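PDB 2OZT: o-succinylbenzoate synthase from Synechococcus elongatus, which catalyses the metal-dependent dehydration of 2-succinyl-6-hydroxy-2,4-cyclohexadiene-1-carboxylate to 2-succinylbenzoate, a step in phylloquinone biosynthesis. Local coordinates for residues A156-P159 and P160-L164; H285-T289 and W290-H294; E56-N59 and A60-L64. All coordinates share one frame; numbering follows the deposited sequence.

Contact 1 of 3, residues A156-P159 and P160-L164; sequences AALP and PGAKL
L158 and A162 meet on the inner side of a tight chain reversal. CB of L158 lies 3.7 Å from CB of A162, and both L158 methyls flank the same alanine carbon. CG of L158 sits anti to the carbonyl carbon (chi1 -74°), which sends the isobutyl group inward. Its CD1 reaches CB of L164 at the looser distance of 4.5 Å. W124 and F135 pack on L158 from outside the turn, and L151, L154 and L155 of helix 144-157 pack on L164. P159 belongs to this packed side, its ring resting on W124 and W128. CB of P159 is tight against CD of P160, at 3.4 Å. The reversal is closed by one backbone bond, from N of A162 to O of P159, 3.1 Å with an N-H...O angle of 159°. The outer side differs. P160 turns its CB away from 156-159 into an exposed position. G161, also exposed, has phi 98°, where a CB would collide with O of P160. P159 to A162 form a type II beta turn. It carries the chain from helix 144-157 into strand 163-167, the helix-to-strand connection of a beta-alpha-beta unit in the enolase-type barrel domain.

Contact 2 of 3, residues H285-T289 and W290-H294; sequences HLLET and WQPCH. With PO4 (phosphate ion), chain B.
The C-terminal end of helix 277-290, in the barrel domain, brings L286 and L287 against W290, Q291 and P292. CB of L286 stands over one face of the W290 six-membered ring, 4.1 Å from its centroid, in a CH-pi contact. CD1 of L286 extends along the same ring to CH2. The indole CG is anti to its carbonyl carbon (chi1 -65°), and this lays the ring alongside L286. L287 comes to the ring edge instead, with CD2 4.2 Å from CE3 of W290. The same leucine crosses P292 at about a right angle, with CB 3.9 Å from CD of the proline. F270, P252, L255 and L259 pack on the indole, and its NE1 is bonded to OG of S256. Replacing W290 by alanine would take away the ring face under L286, and is likely to leave OG of S256 without its indole partner.

Two backbone bonds finish the helix: N of W290 to O of L286, 3.1 Å, and N of Q291 to O of L287, 2.8 Å. Q291 then leaves the helix with positive phi. Its side chain bends at chi2 and returns NE2 to O of E288, 2.9 Å away, from above the carbonyl plane. Further on, ND1 of H294 gives a nearly straight bond (172°) to O4 of a phosphate, probably from the crystallisation liquor, which R165, T134 and A295 also hold. NE2 of H294 is bonded to O of Q266. With ND1 donating to an anion and NE2 next to a carbonyl oxygen, the imidazole is probably protonated.

Contact 3 of 3, residues E56-N59 and A60-L64; sequences ETLN and ADIAL
E56 reaches forward to D61 across the first turn of helix 58-67. From CB its chain runs extended, with CG anti to the backbone N (chi1 178°). CG passes 3.6 Å from OD1 of D61. CD follows at 3.4 Å from the same oxygen. At the tip, OE2 of E56 comes within 2.5 Å of OD1 of D61, close enough that one of the two acids probably holds a proton. The carboxylate planes are 78° apart. OE1 of E56 accepts from N of A86 and OE2 from N of A87, at the start of helix 85-97. T57, next in the chain, is the N-cap of helix 58-67. OG1 of T57 accepts from N of A60 at 3.1 Å, placed there by a chi1 of 64° that sets it between the backbone N and the carbonyl carbon. O of T57 takes N of D61 in the plane of its carbonyl group, the first full helical bond. One residue on, N of I62 bonds to O of L58 at 2.9 Å. On that side CG of L58 lies 4.0 Å from CD1 of I62, the two side chains crossing obliquely. I9 and I31, from strands of the N-terminal domain's sheet, pack on both.

Overall arrangement
Contact 3 belongs to the N-terminal domain and contacts 1 and 2 to the barrel side of the enzyme. None of the three touches another. Contacts 1 and 3 lie on opposite sides of the chain's centre, with centres 43 Å apart. Contacts 1 and 2 are nearer, about 7 Å between nearest atoms. R165, next after L164 in the chain, and T134 of the neighbouring strand 134-138 help hold the phosphate of contact 2. The side chain of L164 is about 9 Å from that of the metal ligand D167, and about 13 Å from the bound sodium ion. The side chains of W290 and E56 are each about 10 Å from that of K245, the predicted proton acceptor.

Contact 1 of 3, residues A156-P159 and P160-L164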
ATOM      1  N   ALA A 156     -20.454   2.814 -18.699  1.00 19.78           N
ATOM      2  CA  ALA A 156     -21.770   3.408 -18.967  1.00 20.74           C
ATOM      3  C   ALA A 156     -22.614   3.638 -17.723  1.00 20.42           C
ATOM      4  O   ALA A 156     -23.367   4.623 -17.649  1.00 22.64           O
ATOM      5  CB  ALA A 156     -22.512   2.546 -19.963  1.00 20.85           C
ATOM      6  N   ALA A 157     -22.504   2.736 -16.748  1.00 19.84           N
ATOM      7  CA  ALA A 157     -23.290   2.792 -15.516  1.00 19.52           C
ATOM      8  C   ALA A 157     -22.751   3.747 -14.432  1.00 18.40           C
ATOM      9  O   ALA A 157     -23.521   4.314 -13.679  1.00 19.30           O
ATOM     10  CB  ALA A 157     -23.404   1.413 -14.950  1.00 19.26           C
ATOM     11  N   LEU A 158     -21.429   3.895 -14.339  1.00 17.45           N
ATOM     12  CA  LEU A 158     -20.860   4.723 -13.258  1.00 16.56           C
ATOM     13  C   LEU A 158     -21.323   6.160 -13.387  1.00 15.99           C
ATOM     14  O   LEU A 158     -21.424   6.694 -14.488  1.00 17.63           O
ATOM     15  CB  LEU A 158     -19.327   4.662 -13.277  1.00 15.44           C
ATOM     16  CG  LEU A 158     -18.709   3.357 -12.765  1.00 15.69           C
ATOM     17  CD1 LEU A 158     -17.220   3.340 -13.109  1.00 17.12           C
ATOM     18  CD2 LEU A 158     -18.864   3.287 -11.265  1.00 17.05           C
ATOM     19  N   PRO A 159     -21.626   6.817 -12.257  1.00 15.06           N
ATOM     20  CA  PRO A 159     -22.134   8.201 -12.378  1.00 15.31           C
ATOM     21  C   PRO A 159     -21.075   9.196 -12.808  1.00 15.17           C
ATOM     22  O   PRO A 159     -19.866   8.930 -12.684  1.00 15.96           O
ATOM     23  CB  PRO A 159     -22.580   8.542 -10.941  1.00 14.70           C
ATOM     24  CG  PRO A 159     -22.725   7.209 -10.245  1.00 16.12           C
ATOM     25  CD  PRO A 159     -21.616   6.361 -10.853  1.00 15.83           C
ATOM     26  N   PRO A 160     -21.496  10.383 -13.261  1.00 15.70           N
ATOM     27  CA  PRO A 160     -20.549  11.459 -13.534  1.00 15.77           C
ATOM     28  C   PRO A 160     -19.643  11.724 -12.352  1.00 14.73           C
ATOM     29  O   PRO A 160     -20.121  11.806 -11.177  1.00 15.22           O
ATOM     30  CB  PRO A 160     -21.449  12.683 -13.770  1.00 15.71           C
ATOM     31  CG  PRO A 160     -22.756  12.092 -14.213  1.00 16.31           C
ATOM     32  CD  PRO A 160     -22.908  10.770 -13.530  1.00 16.36           C
ATOM     33  N   GLY A 161     -18.354  11.836 -12.653  1.00 14.19           N
ATOM     34  CA  GLY A 161     -17.368  12.106 -11.604  1.00 14.68           C
ATOM     35  C   GLY A 161     -16.661  10.860 -11.096  1.00 15.95           C
ATOM     36  O   GLY A 161     -15.709  10.976 -10.319  1.00 17.25           O
ATOM     37  N   ALA A 162     -17.147   9.664 -11.462  1.00 14.30           N
ATOM     38  CA  ALA A 162     -16.469   8.420 -11.079  1.00 14.61           C
ATOM     39  C   ALA A 162     -15.054   8.326 -11.693  1.00 15.52           C
ATOM     40  O   ALA A 162     -14.803   8.782 -12.812  1.00 16.64           O
ATOM     41  CB  ALA A 162     -17.327   7.175 -11.474  1.00 15.03           C
ATOM     42  N   LYS A 163     -14.167   7.649 -10.977  1.00 15.57           N
ATOM     43  CA  LYS A 163     -12.833   7.318 -11.511  1.00 15.61           C
ATOM     44  C   LYS A 163     -12.604   5.834 -11.313  1.00 15.38           C
ATOM     45  O   LYS A 163     -13.050   5.271 -10.335  1.00 14.27           O
ATOM     46  CB  LYS A 163     -11.742   8.100 -10.775  1.00 16.99           C
ATOM     47  CG  LYS A 163     -11.733   9.620 -11.090  1.00 20.37           C
ATOM     48  CD  LYS A 163     -11.226   9.864 -12.540  1.00 29.75           C
ATOM     49  CE  LYS A 163     -11.181  11.363 -12.878  1.00 32.55           C
ATOM     50  NZ  LYS A 163     -10.010  12.069 -12.263  1.00 36.40           N
ATOM     51  N   LEU A 164     -11.937   5.171 -12.270  1.00 13.66           N
ATOM     52  CA  LEU A 164     -11.779   3.726 -12.223  1.00 13.90           C
ATOM     53  C   LEU A 164     -10.330   3.323 -12.517  1.00 14.60           C
ATOM     54  O   LEU A 164      -9.735   3.812 -13.485  1.00 14.85           O
ATOM     55  CB  LEU A 164     -12.729   3.130 -13.286  1.00 14.82           C
ATOM     56  CG  LEU A 164     -12.636   1.628 -13.394  1.00 15.06           C
ATOM     57  CD1 LEU A 164     -13.033   0.905 -12.077  1.00 15.47           C
ATOM     58  CD2 LEU A 164     -13.516   1.222 -14.601  1.00 17.89           C
TER

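Contact 2 of 3, residues H285-T289 and W290-H294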
ATOM      1  N   HIS A 285      -0.867   9.709   9.945  1.00 14.79           N
ATOM      2  CA  HIS A 285      -0.119  10.859  10.458  1.00 15.43           C
ATOM      3  C   HIS A 285       0.828  11.389   9.378  1.00 15.71           C
ATOM      4  O   HIS A 285       0.965  12.606   9.190  1.00 15.02           O
ATOM      5  CB  HIS A 285       0.670  10.394  11.697  1.00 16.25           C
ATOM      6  CG  HIS A 285       1.729  11.357  12.163  1.00 18.33           C
ATOM      7  ND1 HIS A 285       1.432  12.615  12.640  1.00 22.14           N
ATOM      8  CD2 HIS A 285       3.078  11.249  12.208  1.00 22.76           C
ATOM      9  CE1 HIS A 285       2.551  13.244  12.955  1.00 21.43           C
ATOM     10  NE2 HIS A 285       3.565  12.435  12.714  1.00 25.02           N
ATOM     11  N   LEU A 286       1.564  10.489   8.726  1.00 14.42           N
ATOM     12  CA  LEU A 286       2.471  10.929   7.675  1.00 13.54           C
ATOM     13  C   LEU A 286       1.724  11.647   6.519  1.00 14.33           C
ATOM     14  O   LEU A 286       2.249  12.574   5.911  1.00 14.89           O
ATOM     15  CB  LEU A 286       3.230   9.721   7.104  1.00 15.01           C
ATOM     16  CG  LEU A 286       4.283   9.155   8.091  1.00 16.68           C
ATOM     17  CD1 LEU A 286       4.669   7.735   7.716  1.00 16.95           C
ATOM     18  CD2 LEU A 286       5.516  10.063   8.062  1.00 19.33           C
ATOM     19  N   LEU A 287       0.505  11.197   6.220  1.00 13.97           N
ATOM     20  CA  LEU A 287      -0.288  11.854   5.190  1.00 14.50           C
ATOM     21  C   LEU A 287      -0.645  13.297   5.522  1.00 14.27           C
ATOM     22  O   LEU A 287      -1.000  14.059   4.626  1.00 15.27           O
ATOM     23  CB  LEU A 287      -1.556  11.043   4.920  1.00 14.11           C
ATOM     24  CG  LEU A 287      -1.331   9.609   4.318  1.00 15.18           C
ATOM     25  CD1 LEU A 287      -2.632   8.868   4.121  1.00 15.98           C
ATOM     26  CD2 LEU A 287      -0.556   9.690   3.006  1.00 15.23           C
ATOM     27  N   GLU A 288      -0.569  13.691   6.800  1.00 14.32           N
ATOM     28  CA  GLU A 288      -0.795  15.120   7.128  1.00 15.67           C
ATOM     29  C   GLU A 288       0.335  15.969   6.522  1.00 16.87           C
ATOM     30  O   GLU A 288       0.114  17.146   6.224  1.00 18.12           O
ATOM     31  CB  GLU A 288      -0.840  15.354   8.632  1.00 17.02           C
ATOM     32  CG  GLU A 288      -2.050  14.757   9.368  1.00 17.85           C
ATOM     33  CD  GLU A 288      -3.317  15.500   9.011  1.00 23.28           C
ATOM     34  OE1 GLU A 288      -3.395  16.724   9.282  1.00 25.12           O
ATOM     35  OE2 GLU A 288      -4.229  14.887   8.434  1.00 20.40           O
ATOM     36  N   THR A 289       1.516  15.385   6.379  1.00 16.11           N
ATOM     37  CA  THR A 289       2.624  16.055   5.676  1.00 17.78           C
ATOM     38  C   THR A 289       2.517  15.883   4.150  1.00 17.60           C
ATOM     39  O   THR A 289       2.546  16.875   3.420  1.00 17.75           O
ATOM     40  CB  THR A 289       3.962  15.594   6.216  1.00 18.39           C
ATOM     41  OG1 THR A 289       4.090  16.030   7.600  1.00 21.43           O
ATOM     42  CG2 THR A 289       5.129  16.161   5.361  1.00 19.63           C
ATOM     43  N   TRP A 290       2.382  14.639   3.667  1.00 16.23           N
ATOM     44  CA  TRP A 290       2.412  14.402   2.237  1.00 15.64           C
ATOM     45  C   TRP A 290       1.157  14.860   1.491  1.00 14.94           C
ATOM     46  O   TRP A 290       1.250  15.174   0.300  1.00 15.59           O
ATOM     47  CB  TRP A 290       2.658  12.906   1.956  1.00 14.16           C
ATOM     48  CG  TRP A 290       4.033  12.449   2.418  1.00 14.24           C
ATOM     49  CD1 TRP A 290       5.207  13.155   2.348  1.00 15.50           C
ATOM     50  CD2 TRP A 290       4.372  11.155   2.960  1.00 13.45           C
ATOM     51  NE1 TRP A 290       6.256  12.374   2.824  1.00 15.74           N
ATOM     52  CE2 TRP A 290       5.758  11.144   3.187  1.00 13.72           C
ATOM     53  CE3 TRP A 290       3.638   9.992   3.224  1.00 13.35           C
ATOM     54  CZ2 TRP A 290       6.421  10.028   3.717  1.00 14.93           C
ATOM     55  CZ3 TRP A 290       4.306   8.866   3.714  1.00 13.82           C
ATOM     56  CH2 TRP A 290       5.687   8.913   3.990  1.00 14.05           C
ATOM     57  N   GLN A 291       0.017  14.920   2.175  1.00 15.01           N
ATOM     58  CA  GLN A 291      -1.239  15.459   1.612  1.00 15.36           C
ATOM     59  C   GLN A 291      -1.645  14.835   0.282  1.00 15.67           C
ATOM     60  O   GLN A 291      -1.526  15.445  -0.787  1.00 17.19           O
ATOM     61  CB  GLN A 291      -1.146  16.978   1.461  1.00 17.32           C
ATOM     62  CG  GLN A 291      -0.906  17.625   2.822  1.00 19.25           C
ATOM     63  CD  GLN A 291      -2.135  18.182   3.429  1.00 26.77           C
ATOM     64  OE1 GLN A 291      -2.990  18.720   2.735  1.00 28.51           O
ATOM     65  NE2 GLN A 291      -2.257  18.054   4.751  1.00 30.99           N
ATOM     66  N   PRO A 292      -2.110  13.594   0.352  1.00 14.18           N
ATOM     67  CA  PRO A 292      -2.354  12.828  -0.876  1.00 14.27           C
ATOM     68  C   PRO A 292      -3.405  13.478  -1.782  1.00 14.44           C
ATOM     69  O   PRO A 292      -4.348  14.115  -1.307  1.00 15.30           O
ATOM     70  CB  PRO A 292      -2.848  11.456  -0.344  1.00 14.67           C
ATOM     71  CG  PRO A 292      -3.352  11.750   1.048  1.00 15.34           C
ATOM     72  CD  PRO A 292      -2.453  12.854   1.563  1.00 15.29           C
ATOM     73  N   CYS A 293      -3.246  13.263  -3.085  1.00 14.80           N
ATOM     74  CA  CYS A 293      -4.167  13.815  -4.071  1.00 15.30           C
ATOM     75  C   CYS A 293      -4.922  12.768  -4.865  1.00 15.59           C
ATOM     76  O   CYS A 293      -5.575  13.074  -5.880  1.00 16.90           O
ATOM     77  CB  CYS A 293      -3.421  14.730  -5.056  1.00 15.61           C
ATOM     78  SG  CYS A 293      -2.159  13.914  -5.987  1.00 16.51           S
ATOM     79  N   HIS A 294      -4.813  11.514  -4.436  1.00 13.74           N
ATOM     80  CA  HIS A 294      -5.594  10.418  -5.027  1.00 13.20           C
ATOM     81  C   HIS A 294      -6.173   9.564  -3.935  1.00 12.62           C
ATOM     82  O   HIS A 294      -5.580   9.452  -2.835  1.00 12.83           O
ATOM     83  CB  HIS A 294      -4.701   9.552  -5.912  1.00 14.06           C
ATOM     84  CG  HIS A 294      -4.074  10.324  -7.033  1.00 14.13           C
ATOM     85  ND1 HIS A 294      -4.826  10.928  -8.021  1.00 15.95           N
ATOM     86  CD2 HIS A 294      -2.769  10.604  -7.314  1.00 14.74           C
ATOM     87  CE1 HIS A 294      -4.013  11.542  -8.874  1.00 17.55           C
ATOM     88  NE2 HIS A 294      -2.766  11.380  -8.461  1.00 13.49           N
TER
HETATM   89  P   PO4 B 601      -8.297   9.819  -7.632  1.00 26.40           P
HETATM   90  O1  PO4 B 601      -8.960   9.730  -6.293  1.00 27.63           O
HETATM   91  O2  PO4 B 601      -7.211   8.800  -7.617  1.00 25.75           O
HETATM   92  O3  PO4 B 601      -9.335   9.449  -8.693  1.00 27.11           O
HETATM   93  O4  PO4 B 601      -7.681  11.111  -8.136  1.00 25.55           O

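Contact 3 of 3, residues E56-N59 and A60-L64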
ATOM      1  N   GLU A  56      12.108  -9.099   2.136  1.00 19.42           N
ATOM      2  CA  GLU A  56      12.128  -9.043   3.604  1.00 18.30           C
ATOM      3  C   GLU A  56      11.158 -10.076   4.171  1.00 18.42           C
ATOM      4  O   GLU A  56      10.011 -10.234   3.685  1.00 18.87           O
ATOM      5  CB  GLU A  56      11.701  -7.639   4.056  1.00 18.52           C
ATOM      6  CG  GLU A  56      11.626  -7.473   5.567  1.00 15.42           C
ATOM      7  CD  GLU A  56      11.359  -6.000   5.928  1.00 16.23           C
ATOM      8  OE1 GLU A  56      10.757  -5.306   5.080  1.00 16.07           O
ATOM      9  OE2 GLU A  56      11.699  -5.573   7.068  1.00 15.56           O
ATOM     10  N   THR A  57      11.619 -10.796   5.192  1.00 17.56           N
ATOM     11  CA  THR A  57      10.762 -11.762   5.889  1.00 17.15           C
ATOM     12  C   THR A  57      10.591 -11.367   7.350  1.00 15.70           C
ATOM     13  O   THR A  57      11.453 -10.741   7.934  1.00 15.78           O
ATOM     14  CB  THR A  57      11.352 -13.198   5.861  1.00 17.43           C
ATOM     15  OG1 THR A  57      12.592 -13.211   6.588  1.00 19.62           O
ATOM     16  CG2 THR A  57      11.559 -13.667   4.387  1.00 20.96           C
ATOM     17  N   LEU A  58       9.465 -11.752   7.925  1.00 14.82           N
ATOM     18  CA  LEU A  58       9.236 -11.482   9.321  1.00 14.49           C
ATOM     19  C   LEU A  58      10.338 -12.148  10.132  1.00 15.03           C
ATOM     20  O   LEU A  58      10.813 -11.585  11.142  1.00 14.44           O
ATOM     21  CB  LEU A  58       7.873 -11.988   9.748  1.00 14.32           C
ATOM     22  CG  LEU A  58       7.510 -11.652  11.194  1.00 15.87           C
ATOM     23  CD1 LEU A  58       7.496 -10.129  11.411  1.00 18.50           C
ATOM     24  CD2 LEU A  58       6.164 -12.266  11.577  1.00 17.88           C
ATOM     25  N   ASN A  59      10.767 -13.347   9.761  1.00 13.80           N
ATOM     26  CA  ASN A  59      11.870 -13.972  10.535  1.00 14.58           C
ATOM     27  C   ASN A  59      13.126 -13.141  10.564  1.00 14.50           C
ATOM     28  O   ASN A  59      13.820 -13.064  11.612  1.00 15.39           O
ATOM     29  CB  ASN A  59      12.173 -15.369   9.979  1.00 15.70           C
ATOM     30  CG  ASN A  59      11.095 -16.367  10.323  1.00 16.42           C
ATOM     31  OD1 ASN A  59      10.166 -16.093  11.087  1.00 18.13           O
ATOM     32  ND2 ASN A  59      11.186 -17.555   9.701  1.00 18.13           N
ATOM     33  N   ALA A  60      13.437 -12.473   9.471  1.00 14.14           N
ATOM     34  CA  ALA A  60      14.612 -11.620   9.447  1.00 15.19           C
ATOM     35  C   ALA A  60      14.416 -10.373  10.333  1.00 14.26           C
ATOM     36  O   ALA A  60      15.366  -9.888  10.982  1.00 14.57           O
ATOM     37  CB  ALA A  60      14.917 -11.205   7.989  1.00 16.06           C
ATOM     38  N   ASP A  61      13.198  -9.833  10.380  1.00 14.86           N
ATOM     39  CA  ASP A  61      12.891  -8.687  11.240  1.00 14.35           C
ATOM     40  C   ASP A  61      13.004  -9.102  12.720  1.00 13.85           C
ATOM     41  O   ASP A  61      13.460  -8.318  13.593  1.00 14.98           O
ATOM     42  CB  ASP A  61      11.480  -8.192  10.976  1.00 14.25           C
ATOM     43  CG  ASP A  61      11.327  -7.562   9.589  1.00 14.59           C
ATOM     44  OD1 ASP A  61      12.292  -6.942   9.089  1.00 15.28           O
ATOM     45  OD2 ASP A  61      10.215  -7.660   9.050  1.00 16.63           O
ATOM     46  N   ILE A  62      12.582 -10.336  13.016  1.00 13.79           N
ATOM     47  CA  ILE A  62      12.656 -10.858  14.398  1.00 13.92           C
ATOM     48  C   ILE A  62      14.116 -10.968  14.815  1.00 13.86           C
ATOM     49  O   ILE A  62      14.505 -10.523  15.926  1.00 14.61           O
ATOM     50  CB  ILE A  62      11.921 -12.241  14.552  1.00 13.50           C
ATOM     51  CG1 ILE A  62      10.415 -12.037  14.499  1.00 15.46           C
ATOM     52  CG2 ILE A  62      12.257 -12.867  15.938  1.00 14.28           C
ATOM     53  CD1 ILE A  62       9.646 -13.305  14.158  1.00 19.41           C
ATOM     54  N   ALA A  63      14.943 -11.505  13.934  1.00 13.93           N
ATOM     55  CA  ALA A  63      16.372 -11.621  14.217  1.00 15.07           C
ATOM     56  C   ALA A  63      16.962 -10.226  14.480  1.00 15.99           C
ATOM     57  O   ALA A  63      17.724 -10.025  15.424  1.00 17.11           O
ATOM     58  CB  ALA A  63      17.086 -12.297  13.094  1.00 16.62           C
ATOM     59  N   LEU A  64      16.593  -9.247  13.656  1.00 15.22           N
ATOM     60  CA  LEU A  64      17.006  -7.865  13.869  1.00 15.75           C
ATOM     61  C   LEU A  64      16.613  -7.400  15.247  1.00 14.25           C
ATOM     62  O   LEU A  64      17.465  -6.851  15.984  1.00 16.50           O
ATOM     63  CB  LEU A  64      16.314  -6.945  12.846  1.00 15.85           C
ATOM     64  CG  LEU A  64      16.630  -5.469  13.123  1.00 17.00           C
ATOM     65  CD1 LEU A  64      18.078  -5.070  12.776  1.00 19.12           C
ATOM     66  CD2 LEU A  64      15.592  -4.570  12.487  1.00 20.23           C
TER